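Local coordinates for secondary thiamine-phosphate synthase enzyme (PDB 2CU5), which is of unproven function but probably acts as a secondary thiamine-phosphate synthase of the UPF0047 (YjbQ) family, at residues Arg21-Glu24 with Ala25-Gly29; Val38-Thr41 with Thr42-Leu45; Ala83-Lys86 with Ser87-Gly91; Leu113-Asp117 with Gly118-Arg122. All blocks are in the same frame, centred on the assembly; numbering follows the deposited sequence.

Contact 1 (Arg21-Glu24 with Ala25-Gly29); sequences RKVE and AALSG
Leu27 sets its CG anti to the carbonyl carbon and beside the backbone N (chi1 -57°), a torsion that folds the isobutyl group back over the preceding turn and brings CG to 3.3 Å from Val23 O. The contact is the C-terminal end of helix 20-25, where the chain winds up and turns off toward strand 32-37. Its hydrogen bonding tightens on the way. Ala25 N still gives a normal i to i+4 bond to Arg21 O at 2.9 Å, but Ala26 N keeps only a weak bond to Lys22 O and bonds Val23 O instead, as Leu27 N bonds Glu24 O. In these two i to i+3 bonds the donor stands well above the carbonyl plane, as the narrower turn requires. Val23 and Leu27 lie on the inner side, CG1 to CD2 at 4.5 Å, and pack on Leu36 and Val34 of strand 32-37; branched apolar chains suit a surface pressed on a sheet. Ala25 is exposed and Ala26, small enough to lie close to the sheet, rests on Val5 and Leu7. On the outer side Arg21 curls so that NE makes a salt bridge with Glu24 OE1 at 3.0 Å, almost straight and in the guanidinium plane. The extended chain of Glu24 also offers OE2 to Leu103 N, so the arginine and a backbone amide together fix its carboxylate. Ser28 then adopts positive phi (49°), and the turn is closed by one water that donates to Glu24 O at 2.8 Å and accepts from Gly29 N at 2.9 Å.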
# COMPACT_ATOMS: atom_id res chain seq x y z
N ARG A 21 3.47 12.26 16.38
CA ARG A 21 4.26 12.57 17.57
C ARG A 21 4.55 11.36 18.43
O ARG A 21 5.64 11.23 18.98
CB ARG A 21 3.57 13.66 18.40
CG ARG A 21 4.33 14.07 19.65
CD ARG A 21 5.81 14.33 19.36
NE ARG A 21 6.00 15.30 18.28
CZ ARG A 21 5.66 16.58 18.36
NH1 ARG A 21 5.11 17.06 19.46
NH2 ARG A 21 5.89 17.39 17.33
N LYS A 22 3.58 10.45 18.57
CA LYS A 22 3.80 9.25 19.37
C LYS A 22 4.85 8.34 18.74
O LYS A 22 5.61 7.68 19.45
CB LYS A 22 2.48 8.50 19.60
CG LYS A 22 1.58 9.20 20.62
CD LYS A 22 0.33 8.43 20.97
CE LYS A 22 -0.49 9.18 22.02
NZ LYS A 22 -1.73 8.46 22.42
N VAL A 23 4.90 8.31 17.41
CA VAL A 23 5.91 7.51 16.72
C VAL A 23 7.27 8.17 16.96
O VAL A 23 8.24 7.50 17.28
CB VAL A 23 5.67 7.45 15.20
CG1 VAL A 23 6.92 6.90 14.49
CG2 VAL A 23 4.48 6.56 14.88
N GLU A 24 7.32 9.49 16.79
CA GLU A 24 8.57 10.23 16.98
C GLU A 24 9.12 10.06 18.39
O GLU A 24 10.33 9.98 18.60
CB GLU A 24 8.37 11.72 16.67
CG GLU A 24 8.00 11.99 15.22
CD GLU A 24 7.78 13.46 14.91
OE1 GLU A 24 7.15 14.16 15.73
OE2 GLU A 24 8.21 13.92 13.84
N ALA A 25 8.22 10.00 19.37
CA ALA A 25 8.63 9.85 20.76
C ALA A 25 9.30 8.49 20.98
O ALA A 25 10.06 8.32 21.93
CB ALA A 25 7.43 10.00 21.69
N ALA A 26 9.02 7.54 20.10
CA ALA A 26 9.61 6.21 20.22
C ALA A 26 10.93 6.08 19.48
O ALA A 26 11.62 5.06 19.59
CB ALA A 26 8.63 5.16 19.71
N LEU A 27 11.31 7.12 18.74
CA LEU A 27 12.54 7.09 17.95
C LEU A 27 13.84 7.35 18.70
O LEU A 27 14.92 7.03 18.19
CB LEU A 27 12.43 8.09 16.80
CG LEU A 27 11.23 7.87 15.87
CD1 LEU A 27 11.25 8.89 14.75
CD2 LEU A 27 11.29 6.45 15.31
N SER A 28 13.76 7.94 19.89
CA SER A 28 14.96 8.25 20.67
C SER A 28 16.02 8.96 19.83
O SER A 28 17.19 8.57 19.84
CB SER A 28 15.54 6.96 21.26
OG SER A 28 14.64 6.36 22.18
N GLY A 29 15.62 9.99 19.10
CA GLY A 29 16.55 10.75 18.29
C GLY A 29 17.18 10.01 17.11
O GLY A 29 18.18 10.46 16.56
O HOH W 1 12.86 11.01 19.17

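Contact 2 (Val38-Thr41 with Thr42-Leu45)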
# COMPACT_ATOMS: atom_id res chain seq x y z
N VAL A 38 0.83 -2.36 11.86
CA VAL A 38 -0.29 -2.61 12.76
C VAL A 38 -0.60 -4.10 12.61
O VAL A 38 -0.87 -4.58 11.51
CB VAL A 38 -1.57 -1.78 12.42
CG1 VAL A 38 -1.41 -0.35 12.92
CG2 VAL A 38 -1.85 -1.80 10.93
N PRO A 39 -0.51 -4.86 13.71
CA PRO A 39 -0.78 -6.30 13.66
C PRO A 39 -2.29 -6.53 13.74
O PRO A 39 -2.75 -7.33 14.55
CB PRO A 39 -0.05 -6.81 14.89
CG PRO A 39 -0.30 -5.70 15.88
CD PRO A 39 -0.06 -4.45 15.05
N HIS A 40 -3.03 -5.82 12.90
CA HIS A 40 -4.49 -5.90 12.89
C HIS A 40 -5.02 -6.03 11.47
O HIS A 40 -4.32 -5.74 10.50
CB HIS A 40 -5.06 -4.64 13.54
CG HIS A 40 -4.53 -4.38 14.92
ND1 HIS A 40 -4.79 -5.22 15.98
CD2 HIS A 40 -3.75 -3.39 15.40
CE1 HIS A 40 -4.19 -4.75 17.06
NE2 HIS A 40 -3.55 -3.64 16.74
N THR A 41 -6.28 -6.46 11.35
CA THR A 41 -6.88 -6.64 10.03
C THR A 41 -8.08 -5.73 9.77
O THR A 41 -8.67 -5.78 8.69
CB THR A 41 -7.35 -8.09 9.84
OG1 THR A 41 -8.34 -8.41 10.82
CG2 THR A 41 -6.18 -9.06 9.98
N THR A 42 -8.44 -4.90 10.75
CA THR A 42 -9.57 -3.99 10.59
C THR A 42 -9.25 -2.52 10.81
O THR A 42 -10.12 -1.72 11.16
CB THR A 42 -10.76 -4.42 11.48
OG1 THR A 42 -10.32 -4.58 12.84
CG2 THR A 42 -11.33 -5.74 10.98
N CYS A 43 -7.98 -2.17 10.62
CA CYS A 43 -7.51 -0.79 10.72
C CYS A 43 -6.30 -0.70 9.80
O CYS A 43 -5.81 -1.73 9.32
CB CYS A 43 -7.15 -0.41 12.17
SG CYS A 43 -5.70 -1.23 12.86
N GLY A 44 -5.82 0.51 9.53
CA GLY A 44 -4.67 0.64 8.65
C GLY A 44 -3.76 1.79 9.01
O GLY A 44 -3.99 2.51 9.99
N LEU A 45 -2.70 1.96 8.22
CA LEU A 45 -1.74 3.04 8.42
C LEU A 45 -1.64 3.80 7.11
O LEU A 45 -1.54 3.20 6.05
CB LEU A 45 -0.36 2.50 8.79
CG LEU A 45 -0.21 1.88 10.18
CD1 LEU A 45 1.15 1.21 10.29
CD2 LEU A 45 -0.39 2.96 11.24
O HOH W 2 -8.23 -6.38 13.76
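Val38 and Leu45 face each other where the chain doubles back between strands 32-37 and 43-48, the two halves running 147° apart in direction. Pro39, whose ring restrains phi, is the centre of an inverse gamma turn, and a weak bond from His40 N to Val38 O spans it. At the mouth of the reversal Val38 and Leu45 meet tip to tip, CG1 on CG at 3.7 Å, branched aliphatic groups that fill a buried spot. Deeper in, Cys43 SG sits between the backbone N and the carbonyl carbon (chi1 68°), which turns the sulfur toward His40 CB at 3.5 Å; it meets the imidazole obliquely, 4.7 Å from SG to the ring centroid. A compact thiol suits this place, since it also has Val38 CB within 4.2 Å. Pro39 CG lies against one face of the His40 ring, offset toward its rim. With an alanine in place of Leu45, Val38 CG1 would probably lose its mate and a gap open beside it. No hydrogen bond joins the two halves directly, though one water accepts from Thr41 N and bonds Thr42 OG1. The polar ends are tied outward: His40 NE2 to Glu123 N, Thr42 OG1 to Arg122 NH1, Thr41 O to Gln48 NE2 of the second subunit. Apolar and sulfur packing thus shapes the turn, while its polar groups anchor it to strand 120-128 and the neighbouring chain.

Contact 3 (Ala83-Lys86 with Ser87-Gly91); sequences AHLK and SLLTG
Helix 81-90 ends here, its last two turns running from Ala83 to Thr90 before Gly91 leaves helical geometry. Three i to i+4 bonds, from Ser87 N to Ala83 O, Leu88 N to His84 O and Leu89 N to Leu85 O, keep the turns regular; the last measures 2.9 Å and lies nearly along the C=O axis. Lys86 O receives two donors, both from Thr90: the backbone N at 2.9 Å and OG1 at 2.8 Å, approaching from opposite faces of the carbonyl plane. Thr90 can do this because OG1 is anti to its own carbonyl carbon (chi1 -59°), which aims the hydroxyl back down the helix, a reach that suits threonine. Along an adjoining side Leu85 and Leu89 pack obliquely, CG to CD1 at 3.9 Å, and Leu89 CG also rides 3.2 Å from Leu85 O. Leu89 meets Leu89 of the third subunit, and Leu88 meets Thr90 of the second, so bulky apolar residues suit the side of the helix that faces the other chains. Ser87 OG, a small group close to the neighbouring strand, bonds Cys43 O, and His84 ND1 bonds Gln48 OE1 of the second subunit. At the end Gly91 N closes on Ser87 O at 2.8 Å. Gly91 has phi 109°, where a CB would jam against the carbonyl O of Thr90, so glycine fits. A helix finished by a glycine of positive phi, with a threonine hydroxyl bonded one turn back, is a common C-terminal ending, set here in a trimer interface.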
# COMPACT_ATOMS: atom_id res chain seq x y z
N ALA A 83 -14.59 -3.28 7.08
CA ALA A 83 -13.36 -2.81 7.73
C ALA A 83 -12.15 -3.60 7.25
O ALA A 83 -11.04 -3.07 7.18
CB ALA A 83 -13.49 -2.91 9.24
N HIS A 84 -12.37 -4.87 6.93
CA HIS A 84 -11.28 -5.70 6.43
C HIS A 84 -10.87 -5.14 5.08
O HIS A 84 -9.68 -5.04 4.78
CB HIS A 84 -11.74 -7.16 6.29
CG HIS A 84 -11.70 -7.93 7.58
ND1 HIS A 84 -10.57 -8.55 8.04
CD2 HIS A 84 -12.66 -8.14 8.51
CE1 HIS A 84 -10.83 -9.13 9.21
NE2 HIS A 84 -12.09 -8.89 9.51
N LEU A 85 -11.85 -4.76 4.27
CA LEU A 85 -11.56 -4.21 2.96
C LEU A 85 -10.86 -2.85 3.06
O LEU A 85 -9.88 -2.60 2.36
CB LEU A 85 -12.84 -4.06 2.13
CG LEU A 85 -12.61 -3.47 0.73
CD1 LEU A 85 -11.63 -4.34 -0.06
CD2 LEU A 85 -13.94 -3.36 -0.01
N LYS A 86 -11.35 -1.97 3.93
CA LYS A 86 -10.72 -0.66 4.07
C LYS A 86 -9.27 -0.82 4.49
O LYS A 86 -8.40 -0.06 4.06
CB LYS A 86 -11.48 0.19 5.08
CG LYS A 86 -12.89 0.55 4.63
CD LYS A 86 -13.63 1.29 5.70
CE LYS A 86 -15.06 1.60 5.27
NZ LYS A 86 -15.80 2.20 6.40
N SER A 87 -9.01 -1.83 5.32
CA SER A 87 -7.67 -2.12 5.81
C SER A 87 -6.78 -2.58 4.66
O SER A 87 -5.65 -2.11 4.51
CB SER A 87 -7.72 -3.20 6.90
OG SER A 87 -6.42 -3.63 7.27
N LEU A 88 -7.30 -3.49 3.84
CA LEU A 88 -6.56 -4.00 2.69
C LEU A 88 -6.23 -2.87 1.72
O LEU A 88 -5.12 -2.81 1.17
CB LEU A 88 -7.39 -5.08 1.97
CG LEU A 88 -6.85 -5.71 0.68
CD1 LEU A 88 -7.48 -7.09 0.51
CD2 LEU A 88 -7.16 -4.84 -0.52
N LEU A 89 -7.19 -1.98 1.52
CA LEU A 89 -7.03 -0.86 0.60
C LEU A 89 -6.05 0.19 1.10
O LEU A 89 -5.31 0.79 0.32
CB LEU A 89 -8.38 -0.18 0.34
CG LEU A 89 -9.42 -1.00 -0.42
CD1 LEU A 89 -10.74 -0.22 -0.49
CD2 LEU A 89 -8.91 -1.31 -1.81
N THR A 90 -6.04 0.40 2.41
CA THR A 90 -5.18 1.40 3.01
C THR A 90 -3.76 0.88 3.18
O THR A 90 -2.80 1.55 2.82
CB THR A 90 -5.75 1.85 4.37
OG1 THR A 90 -7.07 2.38 4.18
CG2 THR A 90 -4.88 2.91 5.01
N GLY A 91 -3.65 -0.34 3.69
CA GLY A 91 -2.34 -0.92 3.92
C GLY A 91 -2.10 -0.97 5.42
O GLY A 91 -2.67 -0.17 6.16

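Contact 4 (Leu113-Asp117 with Gly118-Arg122); sequences LAEFD and GPRVR
Glu115 and Arg122 form the tight, buried side of this contact. The glutamate chain is bent at chi2 (62°), which swings its carboxylate across to the arginine, and the two flat groups lie nearly coplanar, 24° between planes. Arg122 NE reaches Glu115 OE1 at 2.8 Å and Arg122 NH1 reaches Glu115 OE2 at 2.9 Å, each on a syn lone pair, a side-on two-bond salt bridge. Glu115 OE2 also takes Asp117 N at 2.8 Å on its anti side, tilted out of the carboxylate plane, while OE1 bonds Thr11 OG1. Leu113 CD1 closes the inner end against Arg122 CB at 3.8 Å. If a leucine stood at Glu115, buried Arg122 would probably lose its charge partner and Asp117 N its acceptor. Gly118 suits its place, since a CB there would press on Glu115 CG. The outer side is looser: exposed Arg120 holds Asp117 by NE to the backbone O and by NH1 to OD2, both 2.9 Å, but the two planes are 63° apart and OD2 is met from above its plane. Arg120 CD lies 3.5 Å over the guanidinium centre of Arg122, and a water bridges Asp117 OD1 and Gly118 O. A cis peptide precedes exposed Pro119. Strands 113-115 and 120-122, which lie in different sheets with axes no closer than 10.1 Å, face each other through side chains rather than backbone bonds, as in a beta arch.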
# COMPACT_ATOMS: atom_id res chain seq x y z
N LEU A 113 -3.29 6.50 12.03
CA LEU A 113 -3.71 5.13 12.27
C LEU A 113 -5.17 5.23 11.82
O LEU A 113 -5.97 5.91 12.44
CB LEU A 113 -3.65 4.77 13.76
CG LEU A 113 -3.86 3.28 14.05
CD1 LEU A 113 -3.68 3.02 15.53
CD2 LEU A 113 -5.26 2.84 13.60
N ALA A 114 -5.50 4.57 10.71
CA ALA A 114 -6.85 4.62 10.18
C ALA A 114 -7.72 3.54 10.81
O ALA A 114 -7.65 2.38 10.42
CB ALA A 114 -6.81 4.46 8.66
N GLU A 115 -8.56 3.93 11.77
CA GLU A 115 -9.45 2.99 12.45
C GLU A 115 -10.78 2.84 11.71
O GLU A 115 -11.48 3.83 11.50
CB GLU A 115 -9.73 3.45 13.88
CG GLU A 115 -10.68 2.53 14.62
CD GLU A 115 -10.12 1.13 14.77
OE1 GLU A 115 -9.44 0.86 15.78
OE2 GLU A 115 -10.36 0.29 13.87
N PHE A 116 -11.13 1.61 11.36
CA PHE A 116 -12.39 1.35 10.66
C PHE A 116 -13.34 0.48 11.48
O PHE A 116 -14.48 0.26 11.08
CB PHE A 116 -12.11 0.67 9.32
CG PHE A 116 -11.11 1.39 8.46
CD1 PHE A 116 -11.34 2.70 8.04
CD2 PHE A 116 -9.93 0.76 8.07
CE1 PHE A 116 -10.42 3.37 7.24
CE2 PHE A 116 -9.00 1.43 7.27
CZ PHE A 116 -9.24 2.73 6.86
N ASP A 117 -12.88 -0.02 12.63
CA ASP A 117 -13.74 -0.86 13.46
C ASP A 117 -13.45 -0.73 14.95
O ASP A 117 -13.16 -1.72 15.62
CB ASP A 117 -13.62 -2.32 13.02
CG ASP A 117 -14.61 -3.23 13.73
OD1 ASP A 117 -15.75 -2.80 13.97
OD2 ASP A 117 -14.25 -4.39 14.04
N GLY A 118 -13.55 0.49 15.47
CA GLY A 118 -13.30 0.73 16.88
C GLY A 118 -14.60 0.88 17.66
O GLY A 118 -15.65 0.44 17.20
N PRO A 119 -14.55 1.49 18.85
CA PRO A 119 -13.34 2.03 19.46
C PRO A 119 -12.51 0.90 20.06
O PRO A 119 -13.05 -0.07 20.58
CB PRO A 119 -13.89 2.97 20.53
CG PRO A 119 -15.11 2.23 21.00
CD PRO A 119 -15.73 1.77 19.69
N ARG A 120 -11.19 1.02 19.97
CA ARG A 120 -10.29 0.01 20.51
C ARG A 120 -9.02 0.67 20.99
O ARG A 120 -8.90 1.89 21.03
CB ARG A 120 -9.90 -1.01 19.43
CG ARG A 120 -11.03 -1.65 18.65
CD ARG A 120 -10.50 -2.89 17.97
NE ARG A 120 -11.49 -3.54 17.12
CZ ARG A 120 -11.42 -4.82 16.78
NH1 ARG A 120 -12.35 -5.36 16.00
NH2 ARG A 120 -10.43 -5.57 17.24
N VAL A 121 -8.06 -0.17 21.39
CA VAL A 121 -6.74 0.29 21.78
C VAL A 121 -5.89 -0.59 20.88
O VAL A 121 -5.68 -1.77 21.16
CB VAL A 121 -6.40 0.03 23.25
CG1 VAL A 121 -4.96 0.43 23.52
CG2 VAL A 121 -7.32 0.85 24.15
N ARG A 122 -5.45 -0.01 19.78
CA ARG A 122 -4.65 -0.72 18.79
C ARG A 122 -3.17 -0.70 19.11
O ARG A 122 -2.72 0.12 19.90
CB ARG A 122 -4.84 -0.07 17.42
CG ARG A 122 -6.27 -0.06 16.93
CD ARG A 122 -6.73 -1.47 16.62
NE ARG A 122 -7.88 -1.46 15.72
CZ ARG A 122 -8.41 -2.54 15.17
NH1 ARG A 122 -9.46 -2.42 14.36
NH2 ARG A 122 -7.91 -3.74 15.43
O HOH W 3 -16.64 -0.58 14.90

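In the fold
From the N terminus the contacts follow in series, each a local turn or helix end, and none nests in or crosses another. Contact 1 ends the short helix on the five-stranded sheet and touches no other, its nearest atoms about 7 Å from those of contact 2. Contact 2 carries the chain from that sheet into the three-stranded one. Contact 3 finishes helix 81-90 against it, with Leu45 N bonded to Gly91 O, and contacts 2 and 3 touch the second subunit. Contact 4 returns from the smaller sheet to the larger: Ala114 N bonds Gly44 O of contact 2, and Phe116 packs on Lys86 and Thr90 of contact 3. Contacts 2, 3 and 4 cluster where sheets and helix meet.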